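Local coordinates for protein membrane attack complex assembly inhibitor BGA71 (Borreliella bavariensis, PDB 6FMH) that inhibits assembly of the complement membrane attack complex, as an outer surface protein of a Lyme disease spirochaete, at residues 33-38 against 64-69; 80-85 against 160-165; 152-157 against 182-187; 90-95 against 171-176. All blocks are in the same frame, centred on the assembly; numbering follows the deposited sequence.

Interaction 1. Residues 33-38 against 64-69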
loop_
_atom_site.group_PDB
_atom_site.type_symbol
_atom_site.label_atom_id
_atom_site.label_comp_id
_atom_site.label_asym_id
_atom_site.label_seq_id
_atom_site.Cartn_x
_atom_site.Cartn_y
_atom_site.Cartn_z
ATOM N N GLU A 33 17.415 -2.977 5.553
ATOM C CA GLU A 33 18.673 -3.601 5.952
ATOM C C GLU A 33 19.832 -2.828 5.411
ATOM O O GLU A 33 20.655 -2.316 6.163
ATOM C CB GLU A 33 18.787 -5.059 5.455
ATOM C CG GLU A 33 18.378 -6.005 6.540
ATOM C CD GLU A 33 18.810 -7.439 6.354
ATOM O OE1 GLU A 33 19.680 -7.733 5.491
ATOM O OE2 GLU A 33 18.287 -8.273 7.155
ATOM N N ILE A 34 19.940 -2.836 4.100
ATOM C CA ILE A 34 20.994 -2.141 3.390
ATOM C C ILE A 34 21.202 -0.734 3.883
ATOM O O ILE A 34 22.332 -0.335 4.166
ATOM C CB ILE A 34 20.627 -2.089 1.922
ATOM C CG1 ILE A 34 20.958 -3.412 1.276
ATOM C CG2 ILE A 34 21.324 -0.940 1.209
ATOM C CD1 ILE A 34 20.657 -3.398 -0.209
ATOM N N ASP A 35 20.101 0.001 4.002
ATOM C CA ASP A 35 20.125 1.386 4.454
ATOM C C ASP A 35 20.511 1.559 5.925
ATOM O O ASP A 35 20.979 2.630 6.315
ATOM C CB ASP A 35 18.755 2.028 4.238
ATOM C CG ASP A 35 18.453 2.284 2.780
ATOM O OD1 ASP A 35 19.315 2.038 1.895
ATOM O OD2 ASP A 35 17.352 2.801 2.518
ATOM N N ALA A 36 20.299 0.534 6.735
ATOM C CA ALA A 36 20.626 0.613 8.161
ATOM C C ALA A 36 22.119 0.809 8.389
ATOM O O ALA A 36 22.535 1.355 9.404
ATOM C CB ALA A 36 20.121 -0.623 8.901
ATOM N N GLN A 37 22.899 0.414 7.400
ATOM C CA GLN A 37 24.344 0.496 7.443
ATOM C C GLN A 37 24.938 1.853 6.976
ATOM O O GLN A 37 26.104 1.924 6.566
ATOM C CB GLN A 37 24.898 -0.682 6.577
ATOM C CG GLN A 37 24.527 -2.085 7.149
ATOM C CD GLN A 37 25.372 -2.380 8.339
ATOM O OE1 GLN A 37 24.938 -2.450 9.522
ATOM N NE2 GLN A 37 26.620 -2.540 8.042
ATOM N N GLY A 38 24.139 2.916 6.984
ATOM C CA GLY A 38 24.654 4.285 6.746
ATOM C C GLY A 38 24.921 4.728 5.308
ATOM O O GLY A 38 25.286 5.868 5.077
ATOM N N THR A 64 12.735 0.084 -6.805
ATOM C CA THR A 64 13.124 -0.252 -8.199
ATOM C C THR A 64 14.606 -0.422 -8.369
ATOM O O THR A 64 15.070 -1.406 -8.854
ATOM C CB THR A 64 12.595 0.781 -9.231
ATOM O OG1 THR A 64 11.195 0.549 -9.474
ATOM C CG2 THR A 64 13.284 0.595 -10.555
ATOM N N ILE A 65 15.348 0.515 -7.815
ATOM C CA ILE A 65 16.817 0.523 -7.966
ATOM C C ILE A 65 17.456 -0.664 -7.300
ATOM O O ILE A 65 18.166 -1.420 -7.933
ATOM C CB ILE A 65 17.447 1.810 -7.360
ATOM C CG1 ILE A 65 16.905 3.073 -8.026
ATOM C CG2 ILE A 65 18.973 1.772 -7.450
ATOM C CD1 ILE A 65 17.682 3.533 -9.205
ATOM N N TYR A 66 17.173 -0.831 -6.011
ATOM C CA TYR A 66 17.830 -1.845 -5.181
ATOM C C TYR A 66 17.486 -3.213 -5.664
ATOM O O TYR A 66 18.329 -4.118 -5.657
ATOM C CB TYR A 66 17.398 -1.696 -3.737
ATOM C CG TYR A 66 18.021 -0.534 -2.951
ATOM C CD1 TYR A 66 18.482 0.601 -3.564
ATOM C CD2 TYR A 66 18.133 -0.618 -1.574
ATOM C CE1 TYR A 66 19.012 1.634 -2.845
ATOM C CE2 TYR A 66 18.680 0.396 -0.835
ATOM C CZ TYR A 66 19.133 1.525 -1.486
ATOM O OH TYR A 66 19.638 2.567 -0.746
ATOM N N SER A 67 16.231 -3.399 -6.038
ATOM C CA SER A 67 15.793 -4.718 -6.530
ATOM C C SER A 67 16.499 -4.926 -7.835
ATOM O O SER A 67 16.826 -6.057 -8.164
ATOM C CB SER A 67 14.249 -4.840 -6.691
ATOM O OG SER A 67 13.798 -4.108 -7.817
ATOM N N SER A 68 16.678 -3.851 -8.591
ATOM C CA SER A 68 17.317 -3.945 -9.894
ATOM C C SER A 68 18.789 -4.312 -9.805
ATOM O O SER A 68 19.309 -5.085 -10.610
ATOM C CB SER A 68 17.177 -2.636 -10.676
ATOM O OG SER A 68 15.825 -2.402 -11.113
ATOM N N LEU A 69 19.453 -3.768 -8.805
ATOM C CA LEU A 69 20.851 -4.055 -8.550
ATOM C C LEU A 69 21.023 -5.113 -7.483
ATOM O O LEU A 69 22.119 -5.294 -6.928
ATOM C CB LEU A 69 21.559 -2.815 -8.084
ATOM C CG LEU A 69 21.476 -1.659 -9.068
ATOM C CD1 LEU A 69 22.047 -0.422 -8.411
ATOM C CD2 LEU A 69 22.251 -2.015 -10.313
#
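Tyr66 reaches from helix 55-68 to the last turn of helix 12-36 and donates its hydroxyl proton to Asp35, OH to OD1 2.7 Å, joining two helices within the all-helical fold of this BbCRASP-1 family protein. The accepting oxygen lies at the ring edge, close to the ring plane, and uses its syn lone pair; ring and carboxylate planes stand 88° apart. Alongside this bond, Ile34 CG2 meets the same ring obliquely, 3.6 Å from Tyr66 CE2, while Ile34 CD1 comes to 4.0 Å from Tyr66 CD2. With chi1 at -80°, CG2 sits opposite the backbone N and is presented to the ring, and the two side chains pass in opposite directions. Tyrosine suits the place because it is long enough to cross most of the 9.1 Å between Ile34 CA and Tyr66 CA, meeting Ile34 and Asp35 on the way. Farther out, Lys62 forms a salt bridge with Asp35 OD2, which would limit rotation of the carboxylate and favour its charged form. Tyr71 and Ile76 pack on both Ile34 and Tyr66. Along Tyr66's own helix, Thr64 O receives Ser68 N at 2.9 Å and Ser68 OG at 2.6 Å, from opposite faces of its carbonyl plane.

Interaction 2. Residues 80-85 against 160-165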
loop_
_atom_site.group_PDB
_atom_site.type_symbol
_atom_site.label_atom_id
_atom_site.label_comp_id
_atom_site.label_asym_id
_atom_site.label_seq_id
_atom_site.Cartn_x
_atom_site.Cartn_y
_atom_site.Cartn_z
ATOM N N LYS A 80 25.205 5.688 -7.144
ATOM C CA LYS A 80 25.224 6.913 -6.349
ATOM C C LYS A 80 26.265 7.900 -6.886
ATOM O O LYS A 80 26.012 9.086 -7.030
ATOM C CB LYS A 80 25.521 6.548 -4.910
ATOM C CG LYS A 80 25.683 7.723 -4.003
ATOM C CD LYS A 80 25.724 7.312 -2.527
ATOM C CE LYS A 80 26.064 8.544 -1.708
ATOM N NZ LYS A 80 25.950 8.317 -0.249
ATOM N N GLU A 81 27.445 7.389 -7.203
ATOM C CA GLU A 81 28.474 8.243 -7.726
ATOM C C GLU A 81 28.045 8.821 -9.082
ATOM O O GLU A 81 28.131 10.026 -9.316
ATOM C CB GLU A 81 29.785 7.483 -7.780
ATOM C CG GLU A 81 30.947 8.212 -8.451
ATOM C CD GLU A 81 32.245 7.422 -8.356
ATOM O OE1 GLU A 81 32.493 6.910 -7.280
ATOM O OE2 GLU A 81 33.025 7.303 -9.333
ATOM N N ILE A 82 27.569 7.960 -9.972
ATOM C CA ILE A 82 27.030 8.394 -11.251
ATOM C C ILE A 82 26.054 9.575 -11.081
ATOM O O ILE A 82 26.221 10.636 -11.727
ATOM C CB ILE A 82 26.274 7.267 -11.997
ATOM C CG1 ILE A 82 27.259 6.220 -12.477
ATOM C CG2 ILE A 82 25.547 7.870 -13.208
ATOM C CD1 ILE A 82 26.675 4.906 -12.913
ATOM N N LEU A 83 25.085 9.399 -10.192
ATOM C CA LEU A 83 24.068 10.416 -10.044
ATOM C C LEU A 83 24.588 11.665 -9.404
ATOM O O LEU A 83 24.181 12.749 -9.755
ATOM C CB LEU A 83 22.876 9.867 -9.274
ATOM C CG LEU A 83 22.111 8.741 -9.976
ATOM C CD1 LEU A 83 21.074 8.236 -9.019
ATOM C CD2 LEU A 83 21.489 9.184 -11.282
ATOM N N GLU A 84 25.533 11.521 -8.486
ATOM C CA GLU A 84 26.131 12.681 -7.812
ATOM C C GLU A 84 27.120 13.450 -8.672
ATOM O O GLU A 84 27.222 14.656 -8.585
ATOM C CB GLU A 84 26.804 12.247 -6.525
ATOM C CG GLU A 84 25.805 12.015 -5.417
ATOM C CD GLU A 84 26.433 11.492 -4.135
ATOM O OE1 GLU A 84 27.661 11.335 -4.084
ATOM O OE2 GLU A 84 25.696 11.287 -3.160
ATOM N N THR A 85 27.847 12.752 -9.518
ATOM C CA THR A 85 28.608 13.429 -10.566
ATOM C C THR A 85 27.678 14.339 -11.396
ATOM O O THR A 85 27.961 15.516 -11.569
ATOM C CB THR A 85 29.247 12.395 -11.494
ATOM O OG1 THR A 85 29.918 11.399 -10.689
ATOM C CG2 THR A 85 30.210 13.017 -12.484
ATOM N N ASP A 160 28.212 -1.846 -15.189
ATOM C CA ASP A 160 29.371 -2.456 -15.782
ATOM C C ASP A 160 30.091 -1.478 -16.720
ATOM O O ASP A 160 31.318 -1.376 -16.680
ATOM C CB ASP A 160 28.954 -3.650 -16.598
ATOM C CG ASP A 160 28.424 -4.730 -15.791
ATOM O OD1 ASP A 160 28.406 -4.638 -14.533
ATOM O OD2 ASP A 160 27.982 -5.700 -16.428
ATOM N N ASP A 161 29.331 -0.831 -17.602
ATOM C CA ASP A 161 29.900 0.140 -18.531
ATOM C C ASP A 161 30.654 1.223 -17.812
ATOM O O ASP A 161 31.715 1.637 -18.242
ATOM C CB ASP A 161 28.790 0.777 -19.387
ATOM C CG ASP A 161 28.421 -0.062 -20.608
ATOM O OD1 ASP A 161 29.072 -1.092 -20.900
ATOM O OD2 ASP A 161 27.443 0.314 -21.284
ATOM N N TYR A 162 30.106 1.659 -16.705
ATOM C CA TYR A 162 30.737 2.706 -15.907
ATOM C C TYR A 162 32.072 2.253 -15.341
ATOM O O TYR A 162 33.059 2.961 -15.438
ATOM C CB TYR A 162 29.804 3.136 -14.768
ATOM C CG TYR A 162 30.311 4.306 -13.965
ATOM C CD1 TYR A 162 30.122 5.614 -14.420
ATOM C CD2 TYR A 162 30.963 4.120 -12.717
ATOM C CE1 TYR A 162 30.588 6.704 -13.681
ATOM C CE2 TYR A 162 31.397 5.182 -11.985
ATOM C CZ TYR A 162 31.224 6.463 -12.473
ATOM O OH TYR A 162 31.661 7.534 -11.760
ATOM N N ASN A 163 32.103 1.055 -14.775
ATOM C CA ASN A 163 33.327 0.531 -14.214
ATOM C C ASN A 163 34.410 0.268 -15.246
ATOM O O ASN A 163 35.619 0.387 -14.921
ATOM C CB ASN A 163 33.060 -0.742 -13.449
ATOM C CG ASN A 163 32.339 -0.480 -12.176
ATOM O OD1 ASN A 163 32.534 0.547 -11.550
ATOM N ND2 ASN A 163 31.476 -1.390 -11.782
ATOM N N LYS A 164 34.016 -0.041 -16.478
ATOM C CA LYS A 164 34.977 -0.177 -17.552
ATOM C C LYS A 164 35.284 1.171 -18.230
ATOM O O LYS A 164 36.134 1.245 -19.118
ATOM C CB LYS A 164 34.553 -1.220 -18.580
ATOM C CG LYS A 164 34.322 -2.601 -17.974
ATOM C CD LYS A 164 33.688 -3.594 -18.968
ATOM C CE LYS A 164 33.248 -4.857 -18.249
ATOM N NZ LYS A 164 32.927 -6.010 -19.122
ATOM N N ASP A 165 34.682 2.260 -17.775
ATOM C CA ASP A 165 34.858 3.597 -18.436
ATOM C C ASP A 165 34.574 3.561 -19.943
ATOM O O ASP A 165 35.211 4.291 -20.700
ATOM C CB ASP A 165 36.272 4.184 -18.209
ATOM C CG ASP A 165 36.364 5.677 -18.545
ATOM O OD1 ASP A 165 35.387 6.424 -18.433
ATOM O OD2 ASP A 165 37.462 6.127 -18.927
#
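Glu81 O is gripped twice by Thr85, whose N lies 2.7 Å and whose OG1 lies 2.6 Å from it, the hydroxyl folding back onto the preceding turn of the helix and approaching from above the carbonyl plane. From Glu81 the side chain extends away from the helix, CG anti to the backbone N (chi1 174°), and carries its carboxylate to Tyr162. There Tyr162 OH donates to Glu81 OE2 over 2.8 Å. The oxygen sits at the ring edge but is met on its anti side, 24° out of the carboxylate plane. Ile82 treats the same ring as an apolar surface, its CG1 resting over one face in a CH-pi contact, 3.7 Å from the ring centroid and displaced toward the rim. Ile82 CD1 continues along that face to 3.8 Å from Tyr162 CG. Tyrosine thus offers a greasy face to the buried isoleucine and a polar tip to the exposed glutamate. Just beyond, helix 127-163 closes in a Schellman motif, Asp165 having a positive phi of 52°; its carboxylate then binds Gln170 N and Thr171 OG1. In this helical bundle, Thr78 and Ile169 also touch Tyr162, while Leu176 and Val173 of helix 173-183 pack on Ile82 and Thr85, and Leu83 meets Phe99 and Ile100 of helix 90-123.

Interaction 3. Residues 152-157 against 182-187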
loop_
_atom_site.group_PDB
_atom_site.type_symbol
_atom_site.label_atom_id
_atom_site.label_comp_id
_atom_site.label_asym_id
_atom_site.label_seq_id
_atom_site.Cartn_x
_atom_site.Cartn_y
_atom_site.Cartn_z
ATOM N N ALA A 152 16.064 -2.950 -15.197
ATOM C CA ALA A 152 17.071 -3.552 -14.333
ATOM C C ALA A 152 18.198 -4.110 -15.180
ATOM O O ALA A 152 19.386 -3.944 -14.878
ATOM C CB ALA A 152 16.437 -4.628 -13.472
ATOM N N LYS A 153 17.820 -4.800 -16.250
ATOM C CA LYS A 153 18.805 -5.363 -17.159
ATOM C C LYS A 153 19.690 -4.195 -17.646
ATOM O O LYS A 153 20.894 -4.194 -17.415
ATOM C CB LYS A 153 18.117 -6.074 -18.299
ATOM C CG LYS A 153 18.921 -7.194 -18.938
ATOM C CD LYS A 153 18.823 -8.497 -18.123
ATOM C CE LYS A 153 19.655 -9.627 -18.785
ATOM N NZ LYS A 153 19.762 -10.851 -17.931
ATOM N N LYS A 154 19.044 -3.149 -18.150
ATOM C CA LYS A 154 19.734 -1.974 -18.580
ATOM C C LYS A 154 20.588 -1.355 -17.515
ATOM O O LYS A 154 21.705 -0.941 -17.792
ATOM C CB LYS A 154 18.759 -0.918 -19.061
ATOM C CG LYS A 154 19.396 0.078 -20.024
ATOM C CD LYS A 154 19.347 -0.438 -21.445
ATOM C CE LYS A 154 20.223 0.359 -22.387
ATOM N NZ LYS A 154 21.385 -0.400 -22.944
ATOM N N LEU A 155 20.080 -1.287 -16.284
ATOM C CA LEU A 155 20.828 -0.678 -15.170
ATOM C C LEU A 155 22.118 -1.450 -14.792
ATOM O O LEU A 155 23.137 -0.846 -14.425
ATOM C CB LEU A 155 19.934 -0.513 -13.971
ATOM C CG LEU A 155 20.502 0.216 -12.730
ATOM C CD1 LEU A 155 21.109 1.563 -13.070
ATOM C CD2 LEU A 155 19.435 0.382 -11.686
ATOM N N ASN A 156 22.111 -2.764 -14.966
ATOM C CA ASN A 156 23.325 -3.546 -14.691
ATOM C C ASN A 156 24.388 -3.357 -15.755
ATOM O O ASN A 156 25.599 -3.281 -15.455
ATOM C CB ASN A 156 22.973 -4.981 -14.462
ATOM C CG ASN A 156 22.440 -5.172 -13.089
ATOM O OD1 ASN A 156 23.184 -5.135 -12.130
ATOM N ND2 ASN A 156 21.104 -5.335 -12.963
ATOM N N GLU A 157 23.899 -3.233 -16.993
ATOM C CA GLU A 157 24.748 -2.942 -18.128
ATOM C C GLU A 157 25.420 -1.555 -17.973
ATOM O O GLU A 157 26.578 -1.353 -18.325
ATOM C CB GLU A 157 23.994 -3.018 -19.464
ATOM C CG GLU A 157 24.819 -2.254 -20.453
ATOM C CD GLU A 157 24.145 -1.943 -21.719
ATOM O OE1 GLU A 157 22.933 -1.804 -21.730
ATOM O OE2 GLU A 157 24.830 -1.807 -22.716
ATOM N N GLU A 182 20.639 8.717 -23.596
ATOM C CA GLU A 182 20.349 7.807 -24.715
ATOM C C GLU A 182 19.842 6.397 -24.254
ATOM O O GLU A 182 19.215 5.656 -25.035
ATOM C CB GLU A 182 21.532 7.761 -25.734
ATOM C CG GLU A 182 21.914 9.167 -26.314
ATOM C CD GLU A 182 20.734 9.967 -26.942
ATOM O OE1 GLU A 182 20.074 9.416 -27.847
ATOM O OE2 GLU A 182 20.448 11.151 -26.551
ATOM N N ASN A 183 20.076 6.035 -22.987
ATOM C CA ASN A 183 19.687 4.715 -22.505
ATOM C C ASN A 183 18.518 4.763 -21.565
ATOM O O ASN A 183 18.032 3.741 -21.111
ATOM C CB ASN A 183 20.886 4.066 -21.852
ATOM C CG ASN A 183 21.965 3.806 -22.848
ATOM O OD1 ASN A 183 21.876 2.843 -23.660
ATOM N ND2 ASN A 183 23.043 4.563 -22.761
ATOM N N TYR A 184 18.104 5.967 -21.201
ATOM C CA TYR A 184 16.953 6.116 -20.344
ATOM C C TYR A 184 16.022 7.185 -20.863
ATOM O O TYR A 184 15.619 8.056 -20.123
ATOM C CB TYR A 184 17.447 6.366 -18.904
ATOM C CG TYR A 184 18.296 5.187 -18.399
ATOM C CD1 TYR A 184 17.699 4.048 -17.912
ATOM C CD2 TYR A 184 19.653 5.227 -18.451
ATOM C CE1 TYR A 184 18.447 2.992 -17.455
ATOM C CE2 TYR A 184 20.423 4.167 -18.025
ATOM C CZ TYR A 184 19.824 3.049 -17.520
ATOM O OH TYR A 184 20.613 1.991 -17.047
ATOM N N LYS A 185 15.746 7.145 -22.153
ATOM C CA LYS A 185 15.047 8.213 -22.874
ATOM C C LYS A 185 13.670 8.427 -22.338
ATOM O O LYS A 185 13.235 9.550 -22.058
ATOM C CB LYS A 185 14.852 7.839 -24.343
ATOM C CG LYS A 185 16.015 8.187 -25.259
ATOM C CD LYS A 185 15.622 8.220 -26.744
ATOM C CE LYS A 185 16.378 9.276 -27.572
ATOM N NZ LYS A 185 16.690 8.812 -28.972
ATOM N N THR A 186 13.004 7.303 -22.178
ATOM C CA THR A 186 11.606 7.268 -21.882
ATOM C C THR A 186 11.256 5.951 -21.115
ATOM O O THR A 186 11.792 4.894 -21.398
ATOM C CB THR A 186 10.853 7.421 -23.243
ATOM O OG1 THR A 186 9.541 7.900 -23.017
ATOM C CG2 THR A 186 10.764 6.138 -24.007
ATOM N N LEU A 187 10.352 6.052 -20.165
ATOM C CA LEU A 187 9.658 4.893 -19.587
ATOM C C LEU A 187 9.210 3.843 -20.643
ATOM O O LEU A 187 9.501 2.648 -20.515
ATOM C CB LEU A 187 8.419 5.381 -18.824
ATOM C CG LEU A 187 7.441 4.377 -18.262
ATOM C CD1 LEU A 187 8.072 3.688 -17.072
ATOM C CD2 LEU A 187 6.164 5.079 -17.833
#
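The backbones come nearest at Lys154 and Asn183, whose CA atoms are 7.8 Å apart, where helix 127-163 runs beside the end of helix 173-183 and the coil that follows it. Lys154 bends at chi2 (86°) instead of stretching outward, and the two side chains cross at about a right angle, with Lys154 CE 3.8 Å from Asn183 CB. The lysine ammonium group lies close to the oppositely charged carboxylate of Glu157 in the same helix, although the modelled separation is doubtful. A lysine fits here because its methylenes can pack while the charge stays near the surface. Asn183 sends ND2 to Tyr179 O, a bond into the turn before it. The contact lies in an all-helical bundle, where the end of helix 173-183 and the coil after it rest against helix 127-163, and Phe190 from the C-terminal tail lies on Lys154. The ring of Tyr184 passes Lys154 CG obliquely, Lys154 CG to Tyr184 CZ 3.9 Å, and carries the hydroxyl to the helix backbone, Tyr184 OH 3.3 Å from Leu155 CA. That buried hydroxyl has its hydrogen-bonding partner in Thr158 OG1, which is itself bonded to Lys154 O. On the ring, Phe99 of helix 90-123 makes an edge-to-face stack. Leu155, buried, also touches Ser68 and Leu69.

Interaction 4. Residues 90-95 against 171-176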
loop_
_atom_site.group_PDB
_atom_site.type_symbol
_atom_site.label_atom_id
_atom_site.label_comp_id
_atom_site.label_asym_id
_atom_site.label_seq_id
_atom_site.Cartn_x
_atom_site.Cartn_y
_atom_site.Cartn_z
ATOM N N LEU A 90 26.066 21.477 -12.775
ATOM C CA LEU A 90 24.860 22.241 -13.039
ATOM C C LEU A 90 24.273 21.957 -14.420
ATOM O O LEU A 90 23.099 21.627 -14.532
ATOM C CB LEU A 90 25.144 23.722 -12.879
ATOM C CG LEU A 90 25.369 24.143 -11.433
ATOM C CD1 LEU A 90 25.705 25.615 -11.374
ATOM C CD2 LEU A 90 24.229 23.833 -10.491
ATOM N N GLN A 91 25.105 22.013 -15.458
ATOM C CA GLN A 91 24.642 21.686 -16.835
ATOM C C GLN A 91 23.773 20.405 -16.894
ATOM O O GLN A 91 22.754 20.395 -17.583
ATOM C CB GLN A 91 25.781 21.539 -17.859
ATOM C CG GLN A 91 26.873 22.589 -17.696
ATOM C CD GLN A 91 28.055 22.071 -16.894
ATOM O OE1 GLN A 91 28.780 21.216 -17.383
ATOM N NE2 GLN A 91 28.273 22.609 -15.678
ATOM N N HIS A 92 24.187 19.361 -16.163
ATOM C CA HIS A 92 23.559 18.056 -16.248
ATOM C C HIS A 92 22.754 17.651 -15.019
ATOM O O HIS A 92 22.219 16.541 -14.972
ATOM C CB HIS A 92 24.611 16.981 -16.505
ATOM C CG HIS A 92 25.403 17.209 -17.743
ATOM N ND1 HIS A 92 26.780 17.172 -17.746
ATOM C CD2 HIS A 92 25.027 17.494 -19.008
ATOM C CE1 HIS A 92 27.218 17.423 -18.963
ATOM N NE2 HIS A 92 26.173 17.602 -19.750
ATOM N N ARG A 93 22.653 18.532 -14.033
ATOM C CA ARG A 93 21.880 18.195 -12.852
ATOM C C ARG A 93 20.546 17.545 -13.248
ATOM O O ARG A 93 20.169 16.503 -12.722
ATOM C CB ARG A 93 21.657 19.402 -11.963
ATOM C CG ARG A 93 21.260 18.973 -10.548
ATOM C CD ARG A 93 20.994 20.104 -9.547
ATOM N NE ARG A 93 22.310 20.475 -8.973
ATOM C CZ ARG A 93 22.622 21.473 -8.138
ATOM N NH1 ARG A 93 21.723 22.334 -7.737
ATOM N NH2 ARG A 93 23.875 21.616 -7.726
ATOM N N TYR A 94 19.848 18.165 -14.197
ATOM C CA TYR A 94 18.488 17.764 -14.554
ATOM C C TYR A 94 18.380 16.308 -14.971
ATOM O O TYR A 94 17.369 15.661 -14.770
ATOM C CB TYR A 94 17.955 18.667 -15.679
ATOM C CG TYR A 94 18.461 18.308 -17.053
ATOM C CD1 TYR A 94 19.718 18.711 -17.486
ATOM C CD2 TYR A 94 17.696 17.521 -17.902
ATOM C CE1 TYR A 94 20.187 18.368 -18.750
ATOM C CE2 TYR A 94 18.145 17.163 -19.173
ATOM C CZ TYR A 94 19.394 17.599 -19.598
ATOM O OH TYR A 94 19.836 17.223 -20.852
ATOM N N THR A 95 19.415 15.826 -15.620
ATOM C CA THR A 95 19.468 14.473 -16.083
ATOM C C THR A 95 19.455 13.475 -14.921
ATOM O O THR A 95 18.810 12.417 -15.016
ATOM C CB THR A 95 20.715 14.320 -16.923
ATOM O OG1 THR A 95 20.662 15.288 -17.980
ATOM C CG2 THR A 95 20.790 12.938 -17.505
ATOM N N THR A 171 35.166 9.019 -16.936
ATOM C CA THR A 171 36.147 10.077 -17.065
ATOM C C THR A 171 35.515 11.384 -17.483
ATOM O O THR A 171 36.059 12.448 -17.215
ATOM C CB THR A 171 37.143 9.640 -18.119
ATOM O OG1 THR A 171 38.010 8.655 -17.522
ATOM C CG2 THR A 171 37.957 10.826 -18.686
ATOM N N ASN A 172 34.373 11.304 -18.153
ATOM C CA ASN A 172 33.822 12.462 -18.825
ATOM C C ASN A 172 32.375 12.617 -18.509
ATOM O O ASN A 172 31.541 11.825 -18.969
ATOM C CB ASN A 172 34.032 12.274 -20.329
ATOM C CG ASN A 172 33.811 13.546 -21.123
ATOM O OD1 ASN A 172 33.135 14.468 -20.674
ATOM N ND2 ASN A 172 34.392 13.598 -22.306
ATOM N N VAL A 173 32.070 13.591 -17.664
ATOM C CA VAL A 173 30.685 13.860 -17.285
ATOM C C VAL A 173 29.791 14.126 -18.468
ATOM O O VAL A 173 28.682 13.625 -18.494
ATOM C CB VAL A 173 30.415 15.074 -16.393
ATOM C CG1 VAL A 173 29.220 14.713 -15.517
ATOM C CG2 VAL A 173 31.582 15.475 -15.542
ATOM N N ASP A 174 30.270 14.894 -19.438
ATOM C CA ASP A 174 29.493 15.140 -20.649
ATOM C C ASP A 174 29.167 13.853 -21.382
ATOM O O ASP A 174 28.049 13.631 -21.792
ATOM C CB ASP A 174 30.251 16.075 -21.577
ATOM C CG ASP A 174 30.396 17.473 -20.988
ATOM O OD1 ASP A 174 29.578 17.905 -20.172
ATOM O OD2 ASP A 174 31.344 18.156 -21.328
ATOM N N ALA A 175 30.152 12.962 -21.454
ATOM C CA ALA A 175 29.941 11.659 -22.053
ATOM C C ALA A 175 28.907 10.949 -21.225
ATOM O O ALA A 175 27.968 10.377 -21.769
ATOM C CB ALA A 175 31.240 10.857 -22.117
ATOM N N LEU A 176 29.102 10.990 -19.898
ATOM C CA LEU A 176 28.205 10.320 -18.961
ATOM C C LEU A 176 26.768 10.771 -19.193
ATOM O O LEU A 176 25.876 9.945 -19.381
ATOM C CB LEU A 176 28.598 10.626 -17.535
ATOM C CG LEU A 176 27.702 9.992 -16.462
ATOM C CD1 LEU A 176 27.764 8.489 -16.567
ATOM C CD2 LEU A 176 28.168 10.464 -15.089
#
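His92, near the start of helix 90-123, faces the first turn of helix 173-183 across Val173 and Asp174. Asn172, right before that helix, is its N-cap: its CG is anti to the backbone N (chi1 -166°), and OD1 turns back over the turn to accept weak bonds from Asp174 N at 3.1 Å and Ala175 N at 3.4 Å. Asparagine suits this position because a short side-chain carbonyl can reach amides that lack a preceding helical turn. Val173 directs its CB toward helix 90-123 and adds an apolar surface near the imidazole, while also packing on Leu86. Asp174 brings its carboxylate to His92, but the modelled approach is too close and the orientation of the imidazole uncertain, so the detail of their meeting is doubtful. An acidic residue is nonetheless well placed in a first turn, where it should interact favourably with the helix dipole. Ala175, small and directed away from His92, lies on Ile169. Leu176, its N bonded to Asn172 O at 2.7 Å, packs on Leu86 and Ile169. The motif is thus an N-cap by Asn172, opening helix 173-183 beside the start of helix 90-123 at the surface of the bundle.

Interaction 1 closes early in the chain, before any of the others opens, whereas interactions 2, 3 and 4 interleave along the sequence. Interactions 2 and 3 share helix 127-163, with centres 13 Å apart; interactions 3 and 4 share helix 173-183 and have centres 16 Å apart without touching. Interactions 2 and 4 are the closest pair, at 11 Å between centres, and touch each other directly. Interaction 1, 19 Å from interaction 3 between centres, is joined to it where Ser68 and Leu69 meet Ala152, Leu155 and Asn156. Together they tie helices from both halves of the chain into one bundle.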